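Local coordinates for pesticidal crystal protein Cry2Aa (Bacillus thuringiensis serovar kurstaki, PDB 1I5P) that promotes colloid-osmotic lysis by binding to the midgut epithelial cells of both dipteran and lepidopteran larvae, at residues N274-G279 with L299-S304; P282-S287 with R461-S466; V19-F24 with D420-N425; N225-A230 with N251-V256. All coordinates share one frame; numbering follows the deposited sequence.

Interaction 1 of 4, residues N274-G279 with L299-S304; sequences NLYASG and LFQVNS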
loop_
_atom_site.group_PDB
_atom_site.type_symbol
_atom_site.label_atom_id
_atom_site.label_comp_id
_atom_site.label_asym_id
_atom_site.label_seq_id
_atom_site.Cartn_x
_atom_site.Cartn_y
_atom_site.Cartn_z
ATOM N N ASN A 274 1.038 -1.543 2.294
ATOM C CA ASN A 274 1.065 -2.976 2.041
ATOM C C ASN A 274 -0.351 -3.513 1.992
ATOM O O ASN A 274 -1.300 -2.837 2.379
ATOM C CB ASN A 274 1.779 -3.725 3.171
ATOM C CG ASN A 274 3.253 -3.402 3.268
ATOM O OD1 ASN A 274 3.956 -3.322 2.264
ATOM N ND2 ASN A 274 3.733 -3.238 4.498
ATOM N N LEU A 275 -0.473 -4.741 1.503
ATOM C CA LEU A 275 -1.741 -5.459 1.470
ATOM C C LEU A 275 -1.322 -6.770 2.121
ATOM O O LEU A 275 -0.396 -7.417 1.646
ATOM C CB LEU A 275 -2.216 -5.716 0.031
ATOM C CG LEU A 275 -2.642 -4.512 -0.817
ATOM C CD1 LEU A 275 -3.152 -5.005 -2.159
ATOM C CD2 LEU A 275 -3.724 -3.718 -0.096
ATOM N N TYR A 276 -1.966 -7.144 3.223
ATOM C CA TYR A 276 -1.612 -8.383 3.908
ATOM C C TYR A 276 -2.624 -9.473 3.642
ATOM O O TYR A 276 -3.830 -9.233 3.658
ATOM C CB TYR A 276 -1.521 -8.177 5.419
ATOM C CG TYR A 276 -0.723 -6.973 5.825
ATOM C CD1 TYR A 276 -1.337 -5.736 6.012
ATOM C CD2 TYR A 276 0.655 -7.065 6.016
ATOM C CE1 TYR A 276 -0.592 -4.618 6.390
ATOM C CE2 TYR A 276 1.405 -5.956 6.385
ATOM C CZ TYR A 276 0.784 -4.742 6.573
ATOM O OH TYR A 276 1.548 -3.660 6.950
ATOM N N ALA A 277 -2.117 -10.676 3.407
ATOM C CA ALA A 277 -2.974 -11.813 3.141
ATOM C C ALA A 277 -2.639 -12.961 4.079
ATOM O O ALA A 277 -1.468 -13.217 4.366
ATOM C CB ALA A 277 -2.809 -12.259 1.696
ATOM N N SER A 278 -3.674 -13.628 4.574
ATOM C CA SER A 278 -3.497 -14.783 5.442
ATOM C C SER A 278 -4.453 -15.833 4.890
ATOM O O SER A 278 -5.335 -15.512 4.090
ATOM C CB SER A 278 -3.818 -14.451 6.911
ATOM O OG SER A 278 -5.210 -14.309 7.145
ATOM N N GLY A 279 -4.288 -17.080 5.309
ATOM C CA GLY A 279 -5.134 -18.132 4.781
ATOM C C GLY A 279 -6.527 -18.299 5.355
ATOM O O GLY A 279 -6.806 -17.922 6.499
ATOM N N LEU A 299 4.401 -6.780 13.561
ATOM C CA LEU A 299 5.026 -8.082 13.358
ATOM C C LEU A 299 5.192 -8.393 11.876
ATOM O O LEU A 299 6.233 -8.890 11.448
ATOM C CB LEU A 299 4.178 -9.180 13.996
ATOM C CG LEU A 299 4.569 -10.628 13.685
ATOM C CD1 LEU A 299 5.891 -10.963 14.353
ATOM C CD2 LEU A 299 3.477 -11.570 14.177
ATOM N N PHE A 300 4.147 -8.101 11.106
ATOM C CA PHE A 300 4.141 -8.358 9.671
ATOM C C PHE A 300 5.149 -7.515 8.892
ATOM O O PHE A 300 5.502 -7.865 7.766
ATOM C CB PHE A 300 2.730 -8.141 9.108
ATOM C CG PHE A 300 1.687 -9.062 9.701
ATOM C CD1 PHE A 300 0.332 -8.770 9.566
ATOM C CD2 PHE A 300 2.057 -10.219 10.391
ATOM C CE1 PHE A 300 -0.642 -9.609 10.102
ATOM C CE2 PHE A 300 1.087 -11.065 10.933
ATOM C CZ PHE A 300 -0.265 -10.754 10.786
ATOM N N GLN A 301 5.619 -6.420 9.483
ATOM C CA GLN A 301 6.586 -5.567 8.795
ATOM C C GLN A 301 8.008 -5.691 9.336
ATOM O O GLN A 301 8.857 -4.843 9.066
ATOM C CB GLN A 301 6.131 -4.110 8.845
ATOM C CG GLN A 301 4.886 -3.858 8.011
ATOM C CD GLN A 301 4.464 -2.417 8.038
ATOM O OE1 GLN A 301 4.986 -1.593 7.287
ATOM N NE2 GLN A 301 3.513 -2.096 8.913
ATOM N N VAL A 302 8.266 -6.743 10.105
ATOM C CA VAL A 302 9.600 -6.953 10.646
ATOM C C VAL A 302 10.550 -7.218 9.485
ATOM O O VAL A 302 10.283 -8.067 8.637
ATOM C CB VAL A 302 9.631 -8.152 11.624
ATOM C CG1 VAL A 302 11.072 -8.653 11.808
ATOM C CG2 VAL A 302 9.049 -7.735 12.962
ATOM N N ASN A 303 11.655 -6.480 9.457
ATOM C CA ASN A 303 12.663 -6.614 8.411
ATOM C C ASN A 303 12.123 -6.199 7.045
ATOM O O ASN A 303 12.548 -6.734 6.026
ATOM C CB ASN A 303 13.177 -8.058 8.337
ATOM C CG ASN A 303 14.046 -8.443 9.531
ATOM O OD1 ASN A 303 14.552 -7.583 10.245
ATOM N ND2 ASN A 303 14.240 -9.746 9.730
ATOM N N SER A 304 11.188 -5.254 7.022
ATOM C CA SER A 304 10.612 -4.785 5.760
ATOM C C SER A 304 11.635 -4.060 4.898
ATOM O O SER A 304 11.446 -3.928 3.692
ATOM C CB SER A 304 9.438 -3.836 6.019
ATOM O OG SER A 304 8.217 -4.547 6.148
HETATM O O HOH W 1 6.432 -2.732 5.310
#

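Interaction 2 of 4, residues P282-S287 with R461-S466; sequences PQQTQS and RAYLVS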
loop_
_atom_site.group_PDB
_atom_site.type_symbol
_atom_site.label_atom_id
_atom_site.label_comp_id
_atom_site.label_asym_id
_atom_site.label_seq_id
_atom_site.Cartn_x
_atom_site.Cartn_y
_atom_site.Cartn_z
ATOM N N PRO A 282 -10.493 -23.882 8.195
ATOM C CA PRO A 282 -10.918 -24.107 9.578
ATOM C C PRO A 282 -9.838 -24.076 10.668
ATOM O O PRO A 282 -10.170 -24.043 11.852
ATOM C CB PRO A 282 -11.592 -25.469 9.492
ATOM C CG PRO A 282 -10.689 -26.183 8.536
ATOM C CD PRO A 282 -10.526 -25.147 7.434
ATOM N N GLN A 283 -8.559 -24.095 10.292
ATOM C CA GLN A 283 -7.477 -24.087 11.286
ATOM C C GLN A 283 -7.185 -22.739 11.945
ATOM O O GLN A 283 -7.000 -22.660 13.162
ATOM C CB GLN A 283 -6.184 -24.632 10.669
ATOM C CG GLN A 283 -6.201 -26.126 10.432
ATOM C CD GLN A 283 -4.851 -26.671 10.023
ATOM O OE1 GLN A 283 -3.823 -26.307 10.591
ATOM N NE2 GLN A 283 -4.850 -27.562 9.036
ATOM N N GLN A 284 -7.132 -21.680 11.147
ATOM C CA GLN A 284 -6.853 -20.349 11.677
ATOM C C GLN A 284 -8.118 -19.826 12.351
ATOM O O GLN A 284 -8.924 -19.139 11.731
ATOM C CB GLN A 284 -6.415 -19.433 10.534
ATOM C CG GLN A 284 -5.261 -20.014 9.723
ATOM C CD GLN A 284 -5.713 -20.927 8.589
ATOM O OE1 GLN A 284 -6.804 -21.495 8.622
ATOM N NE2 GLN A 284 -4.860 -21.079 7.582
ATOM N N THR A 285 -8.264 -20.140 13.634
ATOM C CA THR A 285 -9.457 -19.787 14.397
ATOM C C THR A 285 -9.447 -18.567 15.309
ATOM O O THR A 285 -10.505 -18.028 15.625
ATOM C CB THR A 285 -9.879 -20.980 15.272
ATOM O OG1 THR A 285 -8.735 -21.454 15.998
ATOM C CG2 THR A 285 -10.427 -22.106 14.418
ATOM N N GLN A 286 -8.278 -18.131 15.748
ATOM C CA GLN A 286 -8.235 -16.996 16.654
ATOM C C GLN A 286 -8.935 -15.757 16.107
ATOM O O GLN A 286 -8.814 -15.421 14.931
ATOM C CB GLN A 286 -6.790 -16.676 17.027
ATOM C CG GLN A 286 -6.651 -15.574 18.055
ATOM C CD GLN A 286 -5.262 -15.523 18.660
ATOM O OE1 GLN A 286 -4.307 -16.054 18.097
ATOM N NE2 GLN A 286 -5.143 -14.873 19.807
ATOM N N SER A 287 -9.682 -15.089 16.977
ATOM C CA SER A 287 -10.410 -13.892 16.594
ATOM C C SER A 287 -9.637 -12.690 17.124
ATOM O O SER A 287 -9.044 -12.756 18.199
ATOM C CB SER A 287 -11.825 -13.929 17.187
ATOM O OG SER A 287 -12.653 -12.926 16.625
ATOM N N ARG A 461 1.826 -24.663 15.564
ATOM C CA ARG A 461 1.555 -24.422 14.157
ATOM C C ARG A 461 2.020 -23.038 13.728
ATOM O O ARG A 461 2.087 -22.112 14.534
ATOM C CB ARG A 461 0.054 -24.550 13.886
ATOM C CG ARG A 461 -0.509 -25.959 14.043
ATOM C CD ARG A 461 -0.128 -26.833 12.869
ATOM N NE ARG A 461 -0.800 -28.129 12.898
ATOM C CZ ARG A 461 -0.450 -29.146 13.677
ATOM N NH1 ARG A 461 0.578 -29.033 14.506
ATOM N NH2 ARG A 461 -1.128 -30.283 13.617
ATOM N N ALA A 462 2.346 -22.913 12.447
ATOM C CA ALA A 462 2.775 -21.646 11.879
ATOM C C ALA A 462 1.895 -21.361 10.669
ATOM O O ALA A 462 1.836 -22.162 9.743
ATOM C CB ALA A 462 4.238 -21.720 11.456
ATOM N N TYR A 463 1.198 -20.230 10.697
ATOM C CA TYR A 463 0.338 -19.825 9.593
ATOM C C TYR A 463 0.923 -18.536 9.032
ATOM O O TYR A 463 0.888 -17.492 9.678
ATOM C CB TYR A 463 -1.093 -19.619 10.093
ATOM C CG TYR A 463 -1.685 -20.884 10.680
ATOM C CD1 TYR A 463 -1.837 -21.038 12.061
ATOM C CD2 TYR A 463 -2.060 -21.941 9.854
ATOM C CE1 TYR A 463 -2.353 -22.224 12.602
ATOM C CE2 TYR A 463 -2.573 -23.127 10.379
ATOM C CZ TYR A 463 -2.719 -23.263 11.750
ATOM O OH TYR A 463 -3.231 -24.444 12.246
ATOM N N LEU A 464 1.464 -18.626 7.822
ATOM C CA LEU A 464 2.125 -17.502 7.177
ATOM C C LEU A 464 1.233 -16.423 6.591
ATOM O O LEU A 464 0.079 -16.664 6.219
ATOM C CB LEU A 464 3.078 -18.020 6.099
ATOM C CG LEU A 464 3.997 -19.144 6.580
ATOM C CD1 LEU A 464 4.982 -19.506 5.485
ATOM C CD2 LEU A 464 4.731 -18.708 7.842
ATOM N N VAL A 465 1.806 -15.228 6.518
ATOM C CA VAL A 465 1.148 -14.045 5.997
ATOM C C VAL A 465 2.039 -13.458 4.906
ATOM O O VAL A 465 3.231 -13.230 5.127
ATOM C CB VAL A 465 0.974 -12.990 7.119
ATOM C CG1 VAL A 465 0.491 -11.659 6.540
ATOM C CG2 VAL A 465 0.006 -13.517 8.179
ATOM N N SER A 466 1.477 -13.231 3.723
ATOM C CA SER A 466 2.261 -12.637 2.648
ATOM C C SER A 466 2.003 -11.126 2.635
ATOM O O SER A 466 0.865 -10.676 2.792
ATOM C CB SER A 466 1.916 -13.274 1.291
ATOM O OG SER A 466 0.531 -13.235 1.013
#

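Interaction 3 of 4, residues V19-F24 with D420-N425; sequences VAHDPF and DYFIRN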
loop_
_atom_site.group_PDB
_atom_site.type_symbol
_atom_site.label_atom_id
_atom_site.label_comp_id
_atom_site.label_asym_id
_atom_site.label_seq_id
_atom_site.Cartn_x
_atom_site.Cartn_y
_atom_site.Cartn_z
ATOM N N VAL A 19 16.508 -13.997 -16.340
ATOM C CA VAL A 19 17.705 -13.319 -15.847
ATOM C C VAL A 19 17.511 -11.817 -15.614
ATOM O O VAL A 19 18.127 -11.237 -14.712
ATOM C CB VAL A 19 18.896 -13.528 -16.816
ATOM C CG1 VAL A 19 18.651 -12.774 -18.121
ATOM C CG2 VAL A 19 20.189 -13.089 -16.150
ATOM N N ALA A 20 16.650 -11.193 -16.417
ATOM C CA ALA A 20 16.392 -9.760 -16.297
ATOM C C ALA A 20 15.029 -9.419 -15.682
ATOM O O ALA A 20 14.006 -10.011 -16.031
ATOM C CB ALA A 20 16.520 -9.098 -17.664
ATOM N N HIS A 21 15.036 -8.457 -14.763
ATOM C CA HIS A 21 13.832 -7.987 -14.081
ATOM C C HIS A 21 13.794 -6.467 -14.224
ATOM O O HIS A 21 14.798 -5.796 -13.999
ATOM C CB HIS A 21 13.889 -8.354 -12.594
ATOM C CG HIS A 21 12.778 -7.764 -11.778
ATOM N ND1 HIS A 21 11.520 -8.323 -11.710
ATOM C CD2 HIS A 21 12.734 -6.651 -11.011
ATOM C CE1 HIS A 21 10.750 -7.581 -10.936
ATOM N NE2 HIS A 21 11.462 -6.560 -10.498
ATOM N N ASP A 22 12.640 -5.921 -14.594
ATOM C CA ASP A 22 12.510 -4.476 -14.759
ATOM C C ASP A 22 12.030 -3.807 -13.462
ATOM O O ASP A 22 10.875 -3.967 -13.052
ATOM C CB ASP A 22 11.543 -4.176 -15.904
ATOM C CG ASP A 22 11.391 -2.698 -16.171
ATOM O OD1 ASP A 22 12.111 -1.899 -15.540
ATOM O OD2 ASP A 22 10.547 -2.330 -17.020
ATOM N N PRO A 23 12.925 -3.062 -12.790
ATOM C CA PRO A 23 12.593 -2.367 -11.539
ATOM C C PRO A 23 11.579 -1.233 -11.730
ATOM O O PRO A 23 11.135 -0.622 -10.761
ATOM C CB PRO A 23 13.951 -1.852 -11.068
ATOM C CG PRO A 23 14.655 -1.575 -12.365
ATOM C CD PRO A 23 14.342 -2.840 -13.138
ATOM N N PHE A 24 11.235 -0.946 -12.982
ATOM C CA PHE A 24 10.264 0.095 -13.310
ATOM C C PHE A 24 9.182 -0.485 -14.227
ATOM O O PHE A 24 8.646 0.219 -15.084
ATOM C CB PHE A 24 10.942 1.268 -14.029
ATOM C CG PHE A 24 11.902 2.039 -13.172
ATOM C CD1 PHE A 24 13.271 1.971 -13.407
ATOM C CD2 PHE A 24 11.441 2.831 -12.127
ATOM C CE1 PHE A 24 14.165 2.683 -12.616
ATOM C CE2 PHE A 24 12.328 3.546 -11.327
ATOM C CZ PHE A 24 13.690 3.472 -11.573
ATOM N N ASP A 420 0.887 -5.853 -10.316
ATOM C CA ASP A 420 1.952 -4.900 -9.974
ATOM C C ASP A 420 2.373 -4.914 -8.505
ATOM O O ASP A 420 3.140 -4.057 -8.056
ATOM C CB ASP A 420 1.549 -3.484 -10.390
ATOM C CG ASP A 420 1.394 -3.345 -11.900
ATOM O OD1 ASP A 420 2.366 -3.634 -12.634
ATOM O OD2 ASP A 420 0.298 -2.948 -12.350
ATOM N N TYR A 421 1.869 -5.883 -7.750
ATOM C CA TYR A 421 2.256 -6.009 -6.351
ATOM C C TYR A 421 3.180 -7.197 -6.220
ATOM O O TYR A 421 2.950 -8.247 -6.826
ATOM C CB TYR A 421 1.044 -6.237 -5.439
ATOM C CG TYR A 421 0.278 -4.986 -5.070
ATOM C CD1 TYR A 421 -0.559 -4.361 -5.994
ATOM C CD2 TYR A 421 0.356 -4.450 -3.783
ATOM C CE1 TYR A 421 -1.301 -3.245 -5.653
ATOM C CE2 TYR A 421 -0.388 -3.326 -3.427
ATOM C CZ TYR A 421 -1.215 -2.731 -4.366
ATOM O OH TYR A 421 -1.955 -1.621 -4.024
ATOM N N PHE A 422 4.237 -7.028 -5.438
ATOM C CA PHE A 422 5.180 -8.109 -5.204
ATOM C C PHE A 422 5.109 -8.482 -3.737
ATOM O O PHE A 422 4.766 -7.652 -2.889
ATOM C CB PHE A 422 6.618 -7.676 -5.525
ATOM C CG PHE A 422 6.831 -7.257 -6.952
ATOM C CD1 PHE A 422 6.603 -5.944 -7.347
ATOM C CD2 PHE A 422 7.250 -8.178 -7.902
ATOM C CE1 PHE A 422 6.800 -5.549 -8.668
ATOM C CE2 PHE A 422 7.448 -7.793 -9.235
ATOM C CZ PHE A 422 7.219 -6.474 -9.613
ATOM N N ILE A 423 5.414 -9.736 -3.432
ATOM C CA ILE A 423 5.430 -10.148 -2.044
ATOM C C ILE A 423 6.812 -9.714 -1.565
ATOM O O ILE A 423 7.798 -10.414 -1.782
ATOM C CB ILE A 423 5.269 -11.672 -1.902
ATOM C CG1 ILE A 423 3.850 -12.081 -2.314
ATOM C CG2 ILE A 423 5.544 -12.093 -0.461
ATOM C CD1 ILE A 423 3.622 -13.578 -2.329
ATOM N N ARG A 424 6.880 -8.538 -0.949
ATOM C CA ARG A 424 8.145 -8.006 -0.459
ATOM C C ARG A 424 8.500 -8.465 0.949
ATOM O O ARG A 424 9.587 -8.180 1.443
ATOM C CB ARG A 424 8.135 -6.480 -0.523
ATOM C CG ARG A 424 8.133 -5.936 -1.950
ATOM C CD ARG A 424 9.342 -6.422 -2.739
ATOM N NE ARG A 424 9.310 -5.935 -4.115
ATOM C CZ ARG A 424 10.135 -6.337 -5.075
ATOM N NH1 ARG A 424 11.074 -7.240 -4.818
ATOM N NH2 ARG A 424 10.008 -5.845 -6.300
ATOM N N ASN A 425 7.582 -9.162 1.602
ATOM C CA ASN A 425 7.863 -9.680 2.932
ATOM C C ASN A 425 6.914 -10.813 3.271
ATOM O O ASN A 425 5.827 -10.923 2.703
ATOM C CB ASN A 425 7.763 -8.582 4.000
ATOM C CG ASN A 425 8.479 -8.962 5.296
ATOM O OD1 ASN A 425 9.280 -9.891 5.322
ATOM N ND2 ASN A 425 8.200 -8.234 6.369
#

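Interaction 4 of 4, residues N225-A230 with N251-V256; sequences NTYQTA and NVFEYV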
loop_
_atom_site.group_PDB
_atom_site.type_symbol
_atom_site.label_atom_id
_atom_site.label_comp_id
_atom_site.label_asym_id
_atom_site.label_seq_id
_atom_site.Cartn_x
_atom_site.Cartn_y
_atom_site.Cartn_z
ATOM N N ASN A 225 -11.681 8.780 9.094
ATOM C CA ASN A 225 -12.584 8.650 10.231
ATOM C C ASN A 225 -13.637 7.561 10.017
ATOM O O ASN A 225 -13.914 6.781 10.923
ATOM C CB ASN A 225 -13.269 9.988 10.527
ATOM C CG ASN A 225 -12.288 11.063 10.985
ATOM O OD1 ASN A 225 -11.190 10.761 11.450
ATOM N ND2 ASN A 225 -12.697 12.326 10.876
ATOM N N THR A 226 -14.222 7.504 8.825
ATOM C CA THR A 226 -15.242 6.494 8.543
ATOM C C THR A 226 -14.671 5.087 8.705
ATOM O O THR A 226 -15.285 4.218 9.326
ATOM C CB THR A 226 -15.805 6.650 7.112
ATOM O OG1 THR A 226 -16.408 7.941 6.975
ATOM C CG2 THR A 226 -16.860 5.582 6.824
ATOM N N TYR A 227 -13.491 4.870 8.142
ATOM C CA TYR A 227 -12.855 3.567 8.222
ATOM C C TYR A 227 -12.432 3.214 9.645
ATOM O O TYR A 227 -12.656 2.093 10.098
ATOM C CB TYR A 227 -11.638 3.524 7.307
ATOM C CG TYR A 227 -10.844 2.242 7.417
ATOM C CD1 TYR A 227 -11.266 1.081 6.777
ATOM C CD2 TYR A 227 -9.661 2.198 8.151
ATOM C CE1 TYR A 227 -10.527 -0.094 6.857
ATOM C CE2 TYR A 227 -8.916 1.026 8.241
ATOM C CZ TYR A 227 -9.352 -0.113 7.588
ATOM O OH TYR A 227 -8.602 -1.264 7.670
ATOM N N GLN A 228 -11.818 4.164 10.346
ATOM C CA GLN A 228 -11.366 3.910 11.718
ATOM C C GLN A 228 -12.508 3.535 12.645
ATOM O O GLN A 228 -12.362 2.650 13.481
ATOM C CB GLN A 228 -10.623 5.124 12.295
ATOM C CG GLN A 228 -9.178 5.225 11.844
ATOM C CD GLN A 228 -8.349 6.155 12.723
ATOM O OE1 GLN A 228 -8.558 7.367 12.740
ATOM N NE2 GLN A 228 -7.399 5.584 13.457
ATOM N N THR A 229 -13.640 4.213 12.506
ATOM C CA THR A 229 -14.794 3.909 13.343
ATOM C C THR A 229 -15.235 2.458 13.128
ATOM O O THR A 229 -15.516 1.728 14.081
ATOM C CB THR A 229 -15.979 4.849 13.021
ATOM O OG1 THR A 229 -15.630 6.192 13.373
ATOM C CG2 THR A 229 -17.226 4.432 13.792
ATOM N N ALA A 230 -15.282 2.044 11.867
ATOM C CA ALA A 230 -15.695 0.686 11.527
ATOM C C ALA A 230 -14.672 -0.345 11.977
ATOM O O ALA A 230 -15.030 -1.412 12.481
ATOM C CB ALA A 230 -15.911 0.570 10.024
ATOM N N ASN A 251 -9.998 0.213 -2.478
ATOM C CA ASN A 251 -11.168 0.994 -2.867
ATOM C C ASN A 251 -11.163 2.425 -2.366
ATOM O O ASN A 251 -11.838 3.287 -2.934
ATOM C CB ASN A 251 -12.444 0.330 -2.339
ATOM C CG ASN A 251 -13.002 -0.695 -3.283
ATOM O OD1 ASN A 251 -13.681 -0.353 -4.252
ATOM N ND2 ASN A 251 -12.716 -1.966 -3.015
ATOM N N VAL A 252 -10.415 2.679 -1.299
ATOM C CA VAL A 252 -10.409 4.004 -0.708
ATOM C C VAL A 252 -9.074 4.667 -0.385
ATOM O O VAL A 252 -8.809 5.778 -0.833
ATOM C CB VAL A 252 -11.256 4.003 0.595
ATOM C CG1 VAL A 252 -11.246 5.391 1.235
ATOM C CG2 VAL A 252 -12.685 3.554 0.288
ATOM N N PHE A 253 -8.225 4.001 0.384
ATOM C CA PHE A 253 -6.985 4.645 0.790
ATOM C C PHE A 253 -5.851 4.810 -0.198
ATOM O O PHE A 253 -4.944 5.616 0.036
ATOM C CB PHE A 253 -6.523 4.030 2.109
ATOM C CG PHE A 253 -7.532 4.210 3.199
ATOM C CD1 PHE A 253 -8.372 3.167 3.568
ATOM C CD2 PHE A 253 -7.749 5.473 3.748
ATOM C CE1 PHE A 253 -9.421 3.380 4.462
ATOM C CE2 PHE A 253 -8.788 5.697 4.637
ATOM C CZ PHE A 253 -9.629 4.651 4.993
ATOM N N GLU A 254 -5.891 4.073 -1.302
ATOM C CA GLU A 254 -4.871 4.251 -2.326
ATOM C C GLU A 254 -5.109 5.663 -2.839
ATOM O O GLU A 254 -4.177 6.392 -3.169
ATOM C CB GLU A 254 -5.070 3.251 -3.462
ATOM C CG GLU A 254 -4.200 2.025 -3.336
ATOM C CD GLU A 254 -2.720 2.359 -3.419
ATOM O OE1 GLU A 254 -1.957 1.873 -2.557
ATOM O OE2 GLU A 254 -2.321 3.105 -4.345
ATOM N N TYR A 255 -6.382 6.050 -2.878
ATOM C CA TYR A 255 -6.767 7.378 -3.340
ATOM C C TYR A 255 -6.438 8.434 -2.301
ATOM O O TYR A 255 -5.891 9.483 -2.627
ATOM C CB TYR A 255 -8.262 7.403 -3.663
ATOM C CG TYR A 255 -8.651 6.348 -4.671
ATOM C CD1 TYR A 255 -9.594 5.366 -4.363
ATOM C CD2 TYR A 255 -8.055 6.317 -5.930
ATOM C CE1 TYR A 255 -9.929 4.374 -5.294
ATOM C CE2 TYR A 255 -8.383 5.337 -6.863
ATOM C CZ TYR A 255 -9.315 4.373 -6.544
ATOM O OH TYR A 255 -9.627 3.416 -7.481
ATOM N N VAL A 256 -6.768 8.168 -1.046
ATOM C CA VAL A 256 -6.471 9.135 -0.004
ATOM C C VAL A 256 -4.978 9.450 -0.018
ATOM O O VAL A 256 -4.583 10.603 0.153
ATOM C CB VAL A 256 -6.862 8.605 1.384
ATOM C CG1 VAL A 256 -6.510 9.639 2.441
ATOM C CG2 VAL A 256 -8.357 8.300 1.423
#

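Interaction 1 of 4, residues N274-G279 with L299-S304
Y276 and F300 approach to 8.1 Å between their CA atoms, and N274 and Q301 to 9.1 Å between theirs. These separations are too wide for backbone pairing, so the contact is made by side chains. One backbone is an extended strand, 275-278; the other leaves the end of a helix and reverses in a type II turn from Q301 to S304. The apolar part is the Y276 ring against F300: Y276 CE2 lies 3.7 Å from F300 CB, and the two ring planes, inclined at 45°, meet neither stacked nor edge-to-face. Q301 crosses the phenol nearly at right angles; its CG lies at the ring edge near the ring plane, and the chain runs on extended to the amide. Y276 OH is 3.2 Å from Q301 NE2, but the angle is poor; the phenol oxygen instead accepts a weak but nearly straight bond from N274 ND2 (3.3 Å, 173°). A water completes the polar end, accepting from N274 ND2 at 2.9 Å and donating to Q301 OE1 at 2.7 Å, while also bonding S304 OG. N274 OD1 is hydrogen-bonded to N469 ND2, and Q301 NE2 to D521 OD2. Strand 275-278 forms one margin of a three-stranded antiparallel sheet beside strand 462-469; helix 238-259 packs on Y276 through L242 and R245, and F300 reaches V465 of the central strand and V429 of strand 422-430.

Interaction 2 of 4, residues P282-S287 with R461-S466
Q283 and Q284 both settle on Y463, one at the hydroxyl and the other over the ring. The tight part is the phenol: Y463 OH donates to Q283 OE1 at 2.6 Å, and the bond lies in the carbonyl plane on a lone pair, with a C=O...O angle of 135°. Q283 OE1 lies at the ring edge, in the ring plane, though the amide is turned 77° from the ring, and Q283 CB comes within 3.4 Å of Y463 OH. Q284 takes one face. Its first torsion, with CG anti to the carbonyl carbon, places CG over the ring, 4.0 Å from the centroid and 22° off the normal, a CH-pi contact. The bend at the second torsion then lays the amide beside the ring, with Q284 NE2 3.7 Å from Y463 CD2, and Q284 OE1 is held by S380.

The loose side belongs to R461. Its NE is 4.2 Å from Q283 OE1, which stands at the edge of the guanidinium without bonding to it, and R461 loses little surface to the loop.

The loop turns sharply at Q284, the centre of an inverse gamma turn, and Y463 projects toward it from the central strand of a three-stranded antiparallel sheet. The contact thus packs the loop between strands 275-278 and 287-289 onto strand 462-469, within the middle domain, the beta prism of this three-domain delta-endotoxin.

Interaction 3 of 4, residues V19-F24 with D420-N425
H21 and F422 make the touching pair here, and the histidine can be followed outward. CB points toward the strand but has no partner on it; the trans first torsion (chi1 173°) then extends the imidazole across to F422. At CE1 the ring meets its partner: H21 CE1 is 3.7 Å from F422 CE2 and 3.9 Å from F422 CZ. The phenylalanine carbon lies at the imidazole edge, near its plane, yet the two planes stand at 72° with centroids 5.7 Å apart, and the imidazole approaches the F422 ring obliquely. The last atom, NE2, is hydrogen-bonded to OD1 of N472. It also lies 4.5 Å from R424 NH2, where the arginine's charge may disfavour a protonated imidazole.

R424 itself folds back over the neighbouring ring: its NH2 sits 3.5 Å above the F422 plane, toward the rim, while its NE bonds the carbonyl of K471. N472 and K471 thus fix both polar groups that flank F422.

On the N-terminal side an Asx turn follows H21: D22 OD1 accepts from F24 N at 2.9 Å, and D22 OD2 reaches H28. The N-terminal arm meets an outer strand of the middle-domain sheet at F422, just before the classic beta bulge that R424 and N425 form opposite V467 of strand 462-469.

Interaction 4 of 4, residues N225-A230 with N251-V256
Y227 and F253 meet where helix 202-232 passes helix 238-259, the latter carrying a wider pi-type turn at 251-253, and the nearest CA atoms there, those of Y227 and V252, are 9.3 Å apart. The two rings meet edge-to-face, with planes at 68° and centroids 5.0 Å apart: F253 CE1 stands 3.4 Å above the Y227 ring plane, displaced toward the rim. F253 CZ presses even closer on the aliphatic carbon, 3.3 Å from Y227 CB, a snug fit. With Y227 CG opposite the backbone N (chi1 175°), the ring reaches toward helix 238-259. Both helices belong to the N-terminal helical bundle of the toxin, and the pair joins them. F244 and M248 of helix 238-259 add to the packing around Y227, and both rings also meet F516, which comes from a loop of the C-terminal part of the chain. Within the second helix, V252 CG1 lies over the centre of the F253 ring, 4.0 Å from its plane.

In the fold
From the N terminus, residues 19-24 are the first to be engaged, and interaction 3 closes the longest loop, returning only at 420-425. Nested within it are interaction 4, which joins two successive helices of the N-terminal bundle, and interaction 1, which follows in series. Interaction 2 opens at 282-287, inside the loop of interaction 1, and ends at 461-466, so it crosses both interaction 1 and interaction 3. Interactions 1, 2 and 3 meet on one three-stranded sheet, whose strands 275-278, 462-469 and 422-430 each supply one of their segments. Interaction 4 lies in the helical bundle instead, its centre about 19 Å from that of interaction 1 and about 27 Å from that of interaction 3, with E254 packing on Y421.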